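Surface protein SPB1 (Streptococcus agalactiae, PDB 4UZG) forms the backbone of the group B streptococcus type 2b pilus, its copies probably being joined into the fibre by sortase. Local coordinates at residues Q37-D42 / T92-W97; E233-L238 / S253-L258. All blocks are in the same frame, centred on the assembly; numbering follows the deposited sequence.

Contact 1. Residues Q37-D42 / T92-W97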
loop_
_atom_site.group_PDB
_atom_site.type_symbol
_atom_site.label_atom_id
_atom_site.label_comp_id
_atom_site.label_asym_id
_atom_site.label_seq_id
_atom_site.Cartn_x
_atom_site.Cartn_y
_atom_site.Cartn_z
ATOM N N GLN A 37 26.473 16.538 -7.417
ATOM C CA GLN A 37 25.690 15.361 -7.058
ATOM C C GLN A 37 24.243 15.736 -6.880
ATOM O O GLN A 37 23.933 16.895 -6.619
ATOM C CB GLN A 37 26.216 14.727 -5.765
ATOM C CG GLN A 37 26.051 15.605 -4.544
ATOM C CD GLN A 37 26.670 15.015 -3.297
ATOM O OE1 GLN A 37 27.564 14.171 -3.371
ATOM N NE2 GLN A 37 26.221 15.479 -2.149
ATOM N N TYR A 38 23.378 14.732 -6.991
ATOM C CA TYR A 38 22.005 14.815 -6.494
ATOM C C TYR A 38 21.833 13.753 -5.423
ATOM O O TYR A 38 22.281 12.620 -5.592
ATOM C CB TYR A 38 20.955 14.633 -7.624
ATOM C CG TYR A 38 20.822 15.862 -8.463
ATOM C CD1 TYR A 38 19.982 16.897 -8.088
ATOM C CD2 TYR A 38 21.581 16.018 -9.614
ATOM C CE1 TYR A 38 19.916 18.063 -8.835
ATOM C CE2 TYR A 38 21.504 17.170 -10.370
ATOM C CZ TYR A 38 20.704 18.209 -9.968
ATOM O OH TYR A 38 20.637 19.383 -10.688
ATOM N N VAL A 39 21.160 14.118 -4.341
ATOM C CA VAL A 39 20.931 13.216 -3.211
ATOM C C VAL A 39 19.436 12.984 -3.051
ATOM O O VAL A 39 18.662 13.938 -2.878
ATOM C CB VAL A 39 21.493 13.814 -1.919
ATOM C CG1 VAL A 39 21.300 12.827 -0.776
ATOM C CG2 VAL A 39 22.970 14.200 -2.070
ATOM N N ILE A 40 19.030 11.714 -3.108
ATOM C CA ILE A 40 17.645 11.299 -2.941
ATOM C C ILE A 40 17.551 10.595 -1.592
ATOM O O ILE A 40 18.183 9.565 -1.376
ATOM C CB ILE A 40 17.236 10.323 -4.062
ATOM C CG1 ILE A 40 17.384 10.992 -5.433
ATOM C CG2 ILE A 40 15.807 9.823 -3.834
ATOM C CD1 ILE A 40 18.647 10.597 -6.187
ATOM N N LYS A 41 16.759 11.161 -0.687
ATOM C CA LYS A 41 16.581 10.597 0.649
ATOM C C LYS A 41 15.135 10.209 0.825
ATOM O O LYS A 41 14.249 11.021 0.595
ATOM C CB LYS A 41 16.943 11.612 1.725
ATOM C CG LYS A 41 18.408 11.809 1.902
ATOM C CD LYS A 41 18.737 12.768 3.034
ATOM C CE LYS A 41 20.246 12.961 3.167
ATOM N NZ LYS A 41 20.573 13.834 4.332
ATOM N N ASP A 42 14.876 8.975 1.244
ATOM C CA ASP A 42 13.493 8.480 1.365
ATOM C C ASP A 42 13.298 7.949 2.767
ATOM O O ASP A 42 13.999 7.021 3.200
ATOM C CB ASP A 42 13.288 7.381 0.332
ATOM C CG ASP A 42 11.852 6.957 0.189
ATOM O OD1 ASP A 42 11.106 6.901 1.172
ATOM O OD2 ASP A 42 11.457 6.599 -0.957
ATOM N N THR A 92 19.125 6.281 1.212
ATOM C CA THR A 92 19.667 7.456 0.574
ATOM C C THR A 92 20.475 7.014 -0.630
ATOM O O THR A 92 21.361 6.172 -0.509
ATOM C CB THR A 92 20.599 8.233 1.538
ATOM O OG1 THR A 92 19.868 8.597 2.703
ATOM C CG2 THR A 92 21.167 9.469 0.865
ATOM N N ILE A 93 20.171 7.609 -1.781
ATOM C CA ILE A 93 20.891 7.378 -3.019
ATOM C C ILE A 93 21.587 8.673 -3.416
ATOM O O ILE A 93 20.952 9.718 -3.481
ATOM C CB ILE A 93 19.929 6.893 -4.126
ATOM C CG1 ILE A 93 19.573 5.428 -3.870
ATOM C CG2 ILE A 93 20.548 7.060 -5.528
ATOM C CD1 ILE A 93 18.444 4.895 -4.704
ATOM N N THR A 94 22.890 8.602 -3.673
ATOM C CA THR A 94 23.663 9.770 -4.084
ATOM C C THR A 94 24.165 9.505 -5.489
ATOM O O THR A 94 24.855 8.524 -5.729
ATOM C CB THR A 94 24.827 10.015 -3.128
ATOM O OG1 THR A 94 24.309 10.183 -1.810
ATOM C CG2 THR A 94 25.609 11.247 -3.512
ATOM N N ILE A 95 23.806 10.391 -6.417
ATOM C CA ILE A 95 24.177 10.239 -7.817
ATOM C C ILE A 95 25.273 11.282 -8.126
ATOM O O ILE A 95 25.006 12.478 -8.163
ATOM C CB ILE A 95 22.980 10.467 -8.750
ATOM C CG1 ILE A 95 21.843 9.491 -8.415
ATOM C CG2 ILE A 95 23.423 10.335 -10.206
ATOM C CD1 ILE A 95 20.566 9.721 -9.206
ATOM N N PRO A 96 26.516 10.838 -8.344
ATOM C CA PRO A 96 27.549 11.805 -8.730
ATOM C C PRO A 96 27.211 12.395 -10.105
ATOM O O PRO A 96 26.739 11.692 -10.997
ATOM C CB PRO A 96 28.842 10.972 -8.741
ATOM C CG PRO A 96 28.403 9.593 -8.977
ATOM C CD PRO A 96 27.057 9.470 -8.278
ATOM N N TRP A 97 27.485 13.683 -10.257
ATOM C CA TRP A 97 27.022 14.439 -11.418
ATOM C C TRP A 97 28.181 15.011 -12.228
ATOM O O TRP A 97 27.996 15.431 -13.374
ATOM C CB TRP A 97 26.101 15.579 -10.943
ATOM C CG TRP A 97 25.034 15.946 -11.920
ATOM C CD1 TRP A 97 24.910 17.122 -12.597
ATOM C CD2 TRP A 97 23.920 15.136 -12.313
ATOM N NE1 TRP A 97 23.799 17.093 -13.386
ATOM C CE2 TRP A 97 23.176 15.888 -13.236
ATOM C CE3 TRP A 97 23.477 13.867 -11.955
ATOM C CZ2 TRP A 97 22.005 15.403 -13.818
ATOM C CZ3 TRP A 97 22.321 13.378 -12.544
ATOM C CH2 TRP A 97 21.598 14.146 -13.456
#
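Tyr-38 and Ile-40 of strand 37-42 turn their side chains to the same face of an antiparallel β-sheet as Ile-93 and Ile-95 of strand 92-96, the buried face that packs on strands 16-26, 50-62 and 121-131 of this β-sandwich-like domain. Tyr-38 buries the most surface. Its ring makes a T-shaped (edge-to-face) stack with Trp-97, just past the strand end: the CD2-CE2 edge stands over the indole, with Tyr-38 CE2 3.6 Å from Trp-97 CE2 and the planes at 81°. Tyr-38 CG lies beside its backbone N (chi1 -76°), which carries the ring toward the tryptophan. Tyrosine suits the place because its ring packs among apolar side chains such as Ala-26 and Ile-123, while its hydroxyl hydrogen-bonds to the carbonyl O of Val-27.

Ile-40 works through its thin end. Its CD1 reaches Ile-95 CD1 at 3.7 Å and, more loosely, Ile-93 CG2 at 4.1 Å, so three β-branched residues, well suited to extended chains, pack together on this face.

The other face is more polar. Thr-92, third after Tyr-38 and Ile-40 in the surface it buries, lays CG2 against Val-39 CG1 at 3.7 Å and its hydroxyl beside the aliphatic stem of Lys-41; Gln-37 passes over Thr-94 CG2 and sends its amide NE2 to the carbonyl of Asn-154. Four backbone hydrogen bonds pair Tyr-38 with Ile-95 and Ile-40 with Ile-93. Of these, Ile-95 N to Tyr-38 O is almost straight, 2.8 Å long with 178° at the hydrogen.

Contact 2. Residues E233-L238 / S253-L258. With EDO (1,2-ethanediol), chain B.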
loop_
_atom_site.group_PDB
_atom_site.type_symbol
_atom_site.label_atom_id
_atom_site.label_comp_id
_atom_site.label_asym_id
_atom_site.label_seq_id
_atom_site.Cartn_x
_atom_site.Cartn_y
_atom_site.Cartn_z
ATOM N N GLU A 233 -9.305 -2.685 -2.758
ATOM C CA GLU A 233 -10.619 -2.411 -3.309
ATOM C C GLU A 233 -11.069 -3.571 -4.191
ATOM O O GLU A 233 -10.250 -4.262 -4.805
ATOM C CB GLU A 233 -10.596 -1.126 -4.126
ATOM C CG GLU A 233 -9.828 -1.273 -5.403
ATOM C CD GLU A 233 -9.421 0.067 -5.976
ATOM O OE1 GLU A 233 -8.325 0.547 -5.623
ATOM O OE2 GLU A 233 -10.203 0.627 -6.771
ATOM N N GLY A 234 -12.380 -3.745 -4.288
ATOM C CA GLY A 234 -12.949 -4.781 -5.131
ATOM C C GLY A 234 -14.284 -5.242 -4.600
ATOM O O GLY A 234 -14.875 -4.641 -3.717
ATOM N N THR A 235 -14.738 -6.328 -5.198
ATOM C CA THR A 235 -16.028 -6.924 -4.852
ATOM C C THR A 235 -15.779 -8.245 -4.129
ATOM O O THR A 235 -15.084 -9.113 -4.652
ATOM C CB THR A 235 -16.876 -7.184 -6.107
ATOM O OG1 THR A 235 -17.038 -5.962 -6.819
ATOM C CG2 THR A 235 -18.248 -7.730 -5.727
ATOM N N TYR A 236 -16.327 -8.391 -2.935
ATOM C CA TYR A 236 -16.136 -9.560 -2.107
ATOM C C TYR A 236 -17.487 -10.153 -1.760
ATOM O O TYR A 236 -18.527 -9.514 -1.943
ATOM C CB TYR A 236 -15.357 -9.170 -0.836
ATOM C CG TYR A 236 -13.984 -8.623 -1.143
ATOM C CD1 TYR A 236 -12.913 -9.480 -1.323
ATOM C CD2 TYR A 236 -13.756 -7.261 -1.313
ATOM C CE1 TYR A 236 -11.637 -8.998 -1.644
ATOM C CE2 TYR A 236 -12.508 -6.773 -1.636
ATOM C CZ TYR A 236 -11.431 -7.639 -1.785
ATOM O OH TYR A 236 -10.161 -7.195 -2.103
ATOM N N TYR A 237 -17.464 -11.369 -1.231
ATOM C CA TYR A 237 -18.693 -12.086 -0.915
ATOM C C TYR A 237 -18.571 -12.734 0.448
ATOM O O TYR A 237 -17.626 -13.476 0.722
ATOM C CB TYR A 237 -18.978 -13.154 -1.988
ATOM C CG TYR A 237 -19.236 -12.527 -3.343
ATOM C CD1 TYR A 237 -18.192 -12.255 -4.218
ATOM C CD2 TYR A 237 -20.518 -12.147 -3.714
ATOM C CE1 TYR A 237 -18.414 -11.634 -5.439
ATOM C CE2 TYR A 237 -20.752 -11.514 -4.944
ATOM C CZ TYR A 237 -19.690 -11.271 -5.799
ATOM O OH TYR A 237 -19.942 -10.643 -7.001
ATOM N N LEU A 238 -19.551 -12.452 1.299
ATOM C CA LEU A 238 -19.597 -13.000 2.648
ATOM C C LEU A 238 -20.311 -14.336 2.601
ATOM O O LEU A 238 -21.485 -14.386 2.235
ATOM C CB LEU A 238 -20.357 -12.061 3.573
ATOM C CG LEU A 238 -19.880 -10.595 3.590
ATOM C CD1 LEU A 238 -20.761 -9.741 4.485
ATOM C CD2 LEU A 238 -18.454 -10.458 3.976
ATOM N N SER A 253 -24.441 -16.133 -0.692
ATOM C CA SER A 253 -23.498 -15.202 -0.149
ATOM C C SER A 253 -24.040 -13.791 -0.268
ATOM O O SER A 253 -25.031 -13.540 -0.954
ATOM C CB SER A 253 -22.160 -15.346 -0.858
ATOM O OG SER A 253 -22.263 -14.911 -2.199
ATOM N N GLN A 254 -23.390 -12.871 0.429
ATOM C CA GLN A 254 -23.750 -11.462 0.360
ATOM C C GLN A 254 -22.606 -10.660 -0.240
ATOM O O GLN A 254 -21.495 -10.659 0.280
ATOM C CB GLN A 254 -24.104 -10.923 1.732
ATOM C CG GLN A 254 -24.552 -9.488 1.691
ATOM C CD GLN A 254 -25.211 -9.048 2.985
ATOM O OE1 GLN A 254 -25.956 -9.807 3.587
ATOM N NE2 GLN A 254 -24.909 -7.837 3.430
ATOM N N LYS A 255 -22.890 -9.946 -1.325
ATOM C CA LYS A 255 -21.901 -9.101 -1.977
ATOM C C LYS A 255 -21.578 -7.867 -1.140
ATOM O O LYS A 255 -22.487 -7.226 -0.601
ATOM C CB LYS A 255 -22.451 -8.668 -3.331
ATOM C CG LYS A 255 -21.442 -7.877 -4.156
ATOM C CD LYS A 255 -21.912 -7.648 -5.589
ATOM C CE LYS A 255 -23.094 -6.762 -5.684
ATOM N NZ LYS A 255 -23.456 -6.643 -7.138
ATOM N N VAL A 256 -20.297 -7.525 -1.062
ATOM C CA VAL A 256 -19.826 -6.328 -0.372
ATOM C C VAL A 256 -18.758 -5.675 -1.251
ATOM O O VAL A 256 -17.742 -6.293 -1.565
ATOM C CB VAL A 256 -19.193 -6.671 0.977
ATOM C CG1 VAL A 256 -18.702 -5.393 1.660
ATOM C CG2 VAL A 256 -20.106 -7.446 1.854
ATOM N N ILE A 257 -18.985 -4.421 -1.628
ATOM C CA ILE A 257 -18.028 -3.665 -2.412
ATOM C C ILE A 257 -17.190 -2.778 -1.499
ATOM O O ILE A 257 -17.697 -2.065 -0.634
ATOM C CB ILE A 257 -18.733 -2.842 -3.492
ATOM C CG1 ILE A 257 -19.371 -3.803 -4.507
ATOM C CG2 ILE A 257 -17.749 -1.896 -4.176
ATOM C CD1 ILE A 257 -20.252 -3.143 -5.504
ATOM N N LEU A 258 -15.891 -2.821 -1.745
ATOM C CA LEU A 258 -14.938 -2.011 -1.064
ATOM C C LEU A 258 -14.336 -1.084 -2.137
ATOM O O LEU A 258 -13.906 -1.529 -3.205
ATOM C CB LEU A 258 -13.947 -3.004 -0.483
ATOM C CG LEU A 258 -12.955 -2.503 0.527
ATOM C CD1 LEU A 258 -13.559 -1.742 1.724
ATOM C CD2 LEU A 258 -12.128 -3.669 1.024
HETATM C C1 EDO B . -11.760 -8.173 -6.877
HETATM O O1 EDO B . -13.015 -7.553 -7.043
HETATM C C2 EDO B . -11.605 -8.614 -5.434
HETATM O O2 EDO B . -12.511 -9.648 -5.114
#
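The ring of Tyr-236 has an ethanediol molecule, probably from the crystallisation liquor, over one face, while the carbonyl of Val-256 lies near its plane at the edge and Leu-258 CD2 approaches obliquely, 4.1 Å from Tyr-236 CE2. The ring belongs to an antiparallel strand pair in the prealbumin-like domain, where 254-258 is an edge strand of its sheet within this chain. Ethanediol O2 sits off-centre over the ring, 3.6 Å from Tyr-236 CE1, and gives a hydrogen bond to Thr-235 O at 2.7 Å; O1 accepts one from Thr-235 N. The diol thus occupies both backbone polar atoms of Thr-235 on the side away from strand 254-258, and is also hydrogen-bonded to Ala-194 N, just past strand 188-192. Tyrosine fits here because its ring is buried while its hydroxyl bonds to the carbonyl of Lys-232.

Tyr-237 points to the other face of the sheet, where Ser-253 OG and Lys-255 CB approach its ring obliquely. Lys-255 runs alongside in the same direction: with CG anti to the backbone N (chi1 -175°), its CB and CG lie close to Tyr-237 CE2, and CG and CD meet Thr-235 CG2, an apolar stem on an otherwise exposed residue.

On the Tyr-236 face, Leu-238 CD1 touches Val-256 CG2 at 3.6 Å; the branched pair continues the buried layer toward Phe-189, Leu-191 and Val-277. Gly-234 opens the strand at phi 152°, psi -169°, angles that glycine, having no CB, adopts without strain. Six backbone hydrogen bonds join the strands, and at this end Leu-258 N meets Gly-234 O at 2.9 Å.

Overall arrangement
From the N terminus the chain lays down strand 16-26 before entering 37-42; contact 1 then closes a loop of 49 residues, containing strands 50-62, 68-73 and 81-87, by bringing 92-97 back beside it. Strands 121-131 and 146-153 follow, the latter flanking 37-43 on its other side. Farther along, within the prealbumin-like domain, contact 2 closes a shorter loop of 14 residues. The two loops neither nest nor cross but come in series: contact 1 joins neighbouring interior strands of the large mixed sheet, contact 2 joins edge strand 254-258 to 234-240 in the four-stranded sheet. The centres of contacts 1 and 2 are about 44 Å apart, on opposite sides of the chain's centre.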